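Fructokinase (Xylella fastidiosa Temecula1, PDB 3LJS) probably phosphorylates fructose at the expense of ATP, as a member of the PfkB (ribokinase-like) family of carbohydrate kinases. Local coordinates at residues Leu14-Gln20 and Phe31-Gly37; Phe55-Ser61 and Gly81-Ser86. One frame throughout, in Å; residues are numbered along the deposited sequence.

Read from the N terminus, the two contacts follow one another in series, neither nested nor crossed, and illustrate two ways of pairing neighbouring strands. After strand 6-10 the chain enters the small four-stranded sheet, where contact 1 closes the loop between strands 14-19 and 30-36 as an antiparallel hairpin. Helix 38-49 then leads back to the large mixed sheet. There strand 53-60, helix 63-75 and strand 82-85 form a beta-alpha-beta unit, closed by contact 2 with parallel pairing at the sheet's edge. The centres of the two contacts lie about 18 Å apart and their atoms do not touch; helix 63-75 packs against side chains of both, linking the small sheet to the large one.

Contact 1 (Leu14-Gln20 and Phe31-Gly37); sequences LIDMLAQ and FLQCAGG
The carbonyl oxygen Cys34 O takes the N-H of Asp16 at 2.7 Å in a nearly straight bond (166° at the hydrogen), and the CA-H of Ile15 adds a weaker contact to it, CA to O 3.6 Å. This bond belongs to an antiparallel beta hairpin in the small sheet of a ribokinase-like kinase, in which Leu14, Asp16 and Leu18 make paired backbone bonds with Gly36, Cys34 and Leu32. Sheets of this kind serve as the lid over the sugar site in relatives. Here strand 30-36 is the outermost of its sheet within the chain, and Phe31 and Leu32 extend the pairing to a strand of the second subunit.

On the face that carries Ile15, Met17, Ala19 and Gln33 the contacts run mainly through carbon: the CG of Gln33 meets Ile15 CG2. Met17, present as selenomethionine, bends at chi2 and chi3 (-71° and -88°), and its CE meets Phe31 CB at 3.9 Å, the two side chains crossing at about a right angle. Ala19 CB closes on Phe31 CE1 at 3.3 Å, a tight approach oblique to the ring. Phe94 meets the same ring edge-to-face, while Met17 of the second subunit packs on both Met17 and Phe31.

The other face carries Leu14, Asp16 and Leu18. Gly36, lacking a side chain, lets Asp16 OD2 come within 3.4 Å of its CA. A water accepts the N-H of Gly37 at 2.9 Å and also lies near that carboxylate. Gly37 is the N-cap of helix 38-49, and the Gly-Gly pair at this junction is consistent with the hinge between lid and large domain in this family. Leu14 CD1 rests 3.8 Å from Gly37 N, and farther along the same face Leu18 CD2 touches Cys34 SG at 3.7 Å.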
loop_
_atom_site.group_PDB
_atom_site.type_symbol
_atom_site.label_atom_id
_atom_site.label_comp_id
_atom_site.label_asym_id
_atom_site.label_seq_id
_atom_site.Cartn_x
_atom_site.Cartn_y
_atom_site.Cartn_z
ATOM N N LEU B 14 10.843 2.889 5.016
ATOM C CA LEU B 14 9.659 2.345 4.366
ATOM C C LEU B 14 10.028 1.153 3.510
ATOM O O LEU B 14 11.200 0.788 3.425
ATOM C CB LEU B 14 8.989 3.422 3.505
ATOM C CG LEU B 14 9.895 4.255 2.588
ATOM C CD1 LEU B 14 10.465 3.400 1.464
ATOM C CD2 LEU B 14 9.080 5.405 2.007
ATOM N N ILE B 15 9.024 0.554 2.875
ATOM C CA ILE B 15 9.244 -0.606 2.022
ATOM C C ILE B 15 9.242 -0.229 0.551
ATOM O O ILE B 15 8.304 0.409 0.066
ATOM C CB ILE B 15 8.144 -1.677 2.235
ATOM C CG1 ILE B 15 8.140 -2.146 3.691
ATOM C CG2 ILE B 15 8.362 -2.847 1.292
ATOM C CD1 ILE B 15 9.421 -2.810 4.134
ATOM N N ASP B 16 10.307 -0.599 -0.154
ATOM C CA ASP B 16 10.376 -0.356 -1.588
ATOM C C ASP B 16 9.879 -1.668 -2.188
ATOM O O ASP B 16 10.476 -2.721 -1.947
ATOM C CB ASP B 16 11.815 -0.109 -2.067
ATOM C CG ASP B 16 12.370 1.240 -1.629
ATOM O OD1 ASP B 16 11.635 2.245 -1.686
ATOM O OD2 ASP B 16 13.557 1.297 -1.248
HETATM N N MSE B 17 8.779 -1.612 -2.936
HETATM C CA MSE B 17 8.219 -2.802 -3.574
HETATM C C MSE B 17 8.622 -2.772 -5.044
HETATM O O MSE B 17 8.063 -2.014 -5.838
HETATM C CB MSE B 17 6.694 -2.814 -3.439
HETATM C CG MSE B 17 6.196 -3.102 -2.037
HETATM SE SE MSE B 17 6.478 -4.945 -1.499
HETATM C CE MSE B 17 4.837 -5.685 -2.170
ATOM N N LEU B 18 9.599 -3.608 -5.389
ATOM C CA LEU B 18 10.150 -3.676 -6.737
ATOM C C LEU B 18 9.378 -4.567 -7.700
ATOM O O LEU B 18 9.410 -5.790 -7.591
ATOM C CB LEU B 18 11.608 -4.147 -6.660
ATOM C CG LEU B 18 12.686 -3.149 -6.214
ATOM C CD1 LEU B 18 12.196 -2.270 -5.085
ATOM C CD2 LEU B 18 13.933 -3.920 -5.801
ATOM N N ALA B 19 8.695 -3.945 -8.653
ATOM C CA ALA B 19 7.918 -4.686 -9.638
ATOM C C ALA B 19 8.856 -5.445 -10.564
ATOM O O ALA B 19 9.768 -4.858 -11.145
ATOM C CB ALA B 19 7.048 -3.729 -10.451
ATOM N N GLN B 20 8.631 -6.749 -10.691
ATOM C CA GLN B 20 9.452 -7.582 -11.561
ATOM C C GLN B 20 8.801 -7.702 -12.931
ATOM O O GLN B 20 7.577 -7.634 -13.058
ATOM C CB GLN B 20 9.626 -8.980 -10.964
ATOM C CG GLN B 20 10.344 -9.008 -9.629
ATOM C CD GLN B 20 11.572 -8.125 -9.618
ATOM O OE1 GLN B 20 11.484 -6.926 -9.351
ATOM N NE2 GLN B 20 12.726 -8.709 -9.924
ATOM N N PHE B 31 6.331 -8.760 -6.909
ATOM C CA PHE B 31 6.923 -7.547 -6.365
ATOM C C PHE B 31 7.859 -7.993 -5.252
ATOM O O PHE B 31 7.472 -8.796 -4.404
ATOM C CB PHE B 31 5.831 -6.632 -5.799
ATOM C CG PHE B 31 4.983 -5.974 -6.855
ATOM C CD1 PHE B 31 5.295 -4.703 -7.326
ATOM C CD2 PHE B 31 3.888 -6.636 -7.396
ATOM C CE1 PHE B 31 4.529 -4.097 -8.326
ATOM C CE2 PHE B 31 3.119 -6.040 -8.397
ATOM C CZ PHE B 31 3.441 -4.767 -8.862
ATOM N N LEU B 32 9.087 -7.484 -5.265
ATOM C CA LEU B 32 10.074 -7.842 -4.252
ATOM C C LEU B 32 10.161 -6.800 -3.141
ATOM O O LEU B 32 10.233 -5.601 -3.398
ATOM C CB LEU B 32 11.447 -8.028 -4.908
ATOM C CG LEU B 32 11.786 -9.403 -5.503
ATOM C CD1 LEU B 32 10.534 -10.152 -5.917
ATOM C CD2 LEU B 32 12.731 -9.206 -6.683
ATOM N N GLN B 33 10.163 -7.282 -1.905
ATOM C CA GLN B 33 10.226 -6.435 -0.720
ATOM C C GLN B 33 11.656 -6.033 -0.355
ATOM O O GLN B 33 12.502 -6.893 -0.110
ATOM C CB GLN B 33 9.597 -7.180 0.453
ATOM C CG GLN B 33 9.702 -6.476 1.788
ATOM C CD GLN B 33 9.324 -7.388 2.936
ATOM O OE1 GLN B 33 10.000 -8.383 3.198
ATOM N NE2 GLN B 33 8.237 -7.061 3.620
ATOM N N CYS B 34 11.912 -4.729 -0.317
ATOM C CA CYS B 34 13.229 -4.201 0.035
ATOM C C CYS B 34 13.125 -3.057 1.040
ATOM O O CYS B 34 12.272 -2.181 0.909
ATOM C CB CYS B 34 13.956 -3.693 -1.213
ATOM S SG CYS B 34 14.462 -4.994 -2.346
ATOM N N ALA B 35 13.999 -3.073 2.043
ATOM C CA ALA B 35 14.019 -2.021 3.054
ATOM C C ALA B 35 14.495 -0.734 2.386
ATOM O O ALA B 35 15.436 -0.751 1.592
ATOM C CB ALA B 35 14.959 -2.405 4.196
ATOM N N GLY B 36 13.839 0.380 2.701
ATOM C CA GLY B 36 14.212 1.647 2.096
ATOM C C GLY B 36 13.971 2.855 2.983
ATOM O O GLY B 36 13.678 2.719 4.171
ATOM N N GLY B 37 14.077 4.039 2.389
ATOM C CA GLY B 37 13.913 5.276 3.132
ATOM C C GLY B 37 15.282 5.932 3.127
ATOM O O GLY B 37 16.271 5.291 3.491
HETATM O O HOH W 1 14.401 4.197 -0.490
#

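Contact 2 (Phe55-Ser61 and Gly81-Ser86); sequences FVGMLGS and GIVRTS
Among the polar contacts, Arg84 grips Gly60 O side-on with two nitrogens, NE at 3.2 Å and NH2 at 3.1 Å. The two strands belong to a beta-alpha-beta unit at the edge of the large sheet. The oxygen lies in the guanidinium plane, and NH2 also forms a salt bridge with Asp66 of helix 63-75, which fixes the group from the crossover side. Bends at chi2 and chi3 (-65° and -74°) fold the arginine back alongside Leu59 CB, bringing its guanidinium to Gly60 O.

Backbone bonds set the parallel register: Val83 N to Gly57 O, Leu59 N to Val83 O, Thr85 N to Leu59 O and Ser61 N to Thr85 O. At the corner by Gly57, its own buried N finds no partner.

Apolar packing divides between two faces. On one, Met58, a selenomethionine with CG anti to the backbone N (chi1 -175°), sets SE 3.5 Å from Thr85 CG2 and brings CE tightly to Val83 CG2 at 3.4 Å. On the other, Ile82 CG2 meets Leu59 CG at 3.7 Å on the side packed against helix 63-75.

Water closes the far end, 2.7 Å from Ser61 OG and 3.0 Å from Ser86 OG.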
loop_
_atom_site.group_PDB
_atom_site.type_symbol
_atom_site.label_atom_id
_atom_site.label_comp_id
_atom_site.label_asym_id
_atom_site.label_seq_id
_atom_site.Cartn_x
_atom_site.Cartn_y
_atom_site.Cartn_z
ATOM N N PHE B 55 18.776 4.848 14.286
ATOM C CA PHE B 55 17.741 5.355 13.394
ATOM C C PHE B 55 16.602 5.805 14.290
ATOM O O PHE B 55 16.111 5.030 15.114
ATOM C CB PHE B 55 17.216 4.289 12.437
ATOM C CG PHE B 55 16.077 4.776 11.576
ATOM C CD1 PHE B 55 16.318 5.559 10.448
ATOM C CD2 PHE B 55 14.760 4.510 11.934
ATOM C CE1 PHE B 55 15.260 6.073 9.689
ATOM C CE2 PHE B 55 13.694 5.020 11.183
ATOM C CZ PHE B 55 13.948 5.804 10.058
ATOM N N VAL B 56 16.190 7.058 14.131
ATOM C CA VAL B 56 15.104 7.617 14.925
ATOM C C VAL B 56 13.923 7.918 14.009
ATOM O O VAL B 56 14.038 8.673 13.043
ATOM C CB VAL B 56 15.553 8.906 15.650
ATOM C CG1 VAL B 56 14.366 9.562 16.361
ATOM C CG2 VAL B 56 16.639 8.559 16.670
ATOM N N GLY B 57 12.790 7.302 14.313
ATOM C CA GLY B 57 11.606 7.494 13.505
ATOM C C GLY B 57 10.518 6.544 13.956
ATOM O O GLY B 57 10.713 5.750 14.883
HETATM N N MSE B 58 9.374 6.612 13.286
HETATM C CA MSE B 58 8.248 5.772 13.645
HETATM C C MSE B 58 7.970 4.709 12.594
HETATM O O MSE B 58 7.931 5.000 11.401
HETATM C CB MSE B 58 7.009 6.649 13.851
HETATM C CG MSE B 58 5.785 5.905 14.350
HETATM SE SE MSE B 58 4.436 7.154 14.962
HETATM C CE MSE B 58 4.847 7.103 16.855
ATOM N N LEU B 59 7.793 3.474 13.055
ATOM C CA LEU B 59 7.492 2.339 12.189
ATOM C C LEU B 59 6.087 1.847 12.533
ATOM O O LEU B 59 5.662 1.931 13.685
ATOM C CB LEU B 59 8.483 1.197 12.427
ATOM C CG LEU B 59 9.976 1.491 12.273
ATOM C CD1 LEU B 59 10.774 0.200 12.422
ATOM C CD2 LEU B 59 10.233 2.118 10.923
ATOM N N GLY B 60 5.369 1.333 11.543
ATOM C CA GLY B 60 4.033 0.838 11.810
ATOM C C GLY B 60 4.081 -0.456 12.603
ATOM O O GLY B 60 5.123 -1.118 12.667
ATOM N N SER B 61 2.962 -0.804 13.235
ATOM C CA SER B 61 2.861 -2.044 13.997
ATOM C C SER B 61 2.227 -3.056 13.060
ATOM O O SER B 61 1.137 -3.571 13.319
ATOM C CB SER B 61 1.973 -1.868 15.230
ATOM O OG SER B 61 2.560 -0.962 16.144
ATOM N N GLY B 81 15.728 4.296 19.617
ATOM C CA GLY B 81 14.965 5.490 19.296
ATOM C C GLY B 81 13.781 5.287 18.370
ATOM O O GLY B 81 13.142 6.253 17.957
ATOM N N ILE B 82 13.492 4.040 18.028
ATOM C CA ILE B 82 12.364 3.754 17.151
ATOM C C ILE B 82 11.086 3.635 17.971
ATOM O O ILE B 82 11.085 3.023 19.033
ATOM C CB ILE B 82 12.567 2.424 16.376
ATOM C CG1 ILE B 82 13.703 2.569 15.363
ATOM C CG2 ILE B 82 11.277 2.038 15.648
ATOM C CD1 ILE B 82 14.033 1.281 14.621
ATOM N N VAL B 83 10.005 4.245 17.492
ATOM C CA VAL B 83 8.719 4.143 18.173
ATOM C C VAL B 83 7.753 3.494 17.192
ATOM O O VAL B 83 8.000 3.493 15.984
ATOM C CB VAL B 83 8.174 5.515 18.628
ATOM C CG1 VAL B 83 9.025 6.049 19.774
ATOM C CG2 VAL B 83 8.158 6.486 17.469
ATOM N N ARG B 84 6.659 2.939 17.703
ATOM C CA ARG B 84 5.699 2.249 16.845
ATOM C C ARG B 84 4.289 2.823 16.916
ATOM O O ARG B 84 3.925 3.489 17.882
ATOM C CB ARG B 84 5.644 0.762 17.227
ATOM C CG ARG B 84 7.004 0.077 17.361
ATOM C CD ARG B 84 7.748 0.023 16.031
ATOM N NE ARG B 84 7.191 -0.963 15.110
ATOM C CZ ARG B 84 7.511 -2.253 15.104
ATOM N NH1 ARG B 84 8.392 -2.729 15.973
ATOM N NH2 ARG B 84 6.954 -3.071 14.221
ATOM N N THR B 85 3.498 2.553 15.883
ATOM C CA THR B 85 2.117 3.010 15.845
ATOM C C THR B 85 1.229 2.076 15.027
ATOM O O THR B 85 1.674 1.475 14.049
ATOM C CB THR B 85 1.997 4.420 15.259
ATOM O OG1 THR B 85 0.619 4.817 15.279
ATOM C CG2 THR B 85 2.511 4.456 13.830
ATOM N N SER B 86 -0.030 1.962 15.444
ATOM C CA SER B 86 -1.010 1.126 14.761
ATOM C C SER B 86 -2.016 2.035 14.073
ATOM O O SER B 86 -2.960 1.564 13.442
ATOM C CB SER B 86 -1.744 0.232 15.766
ATOM O OG SER B 86 -0.848 -0.652 16.417
HETATM O O HOH W 2 1.350 0.032 18.318
#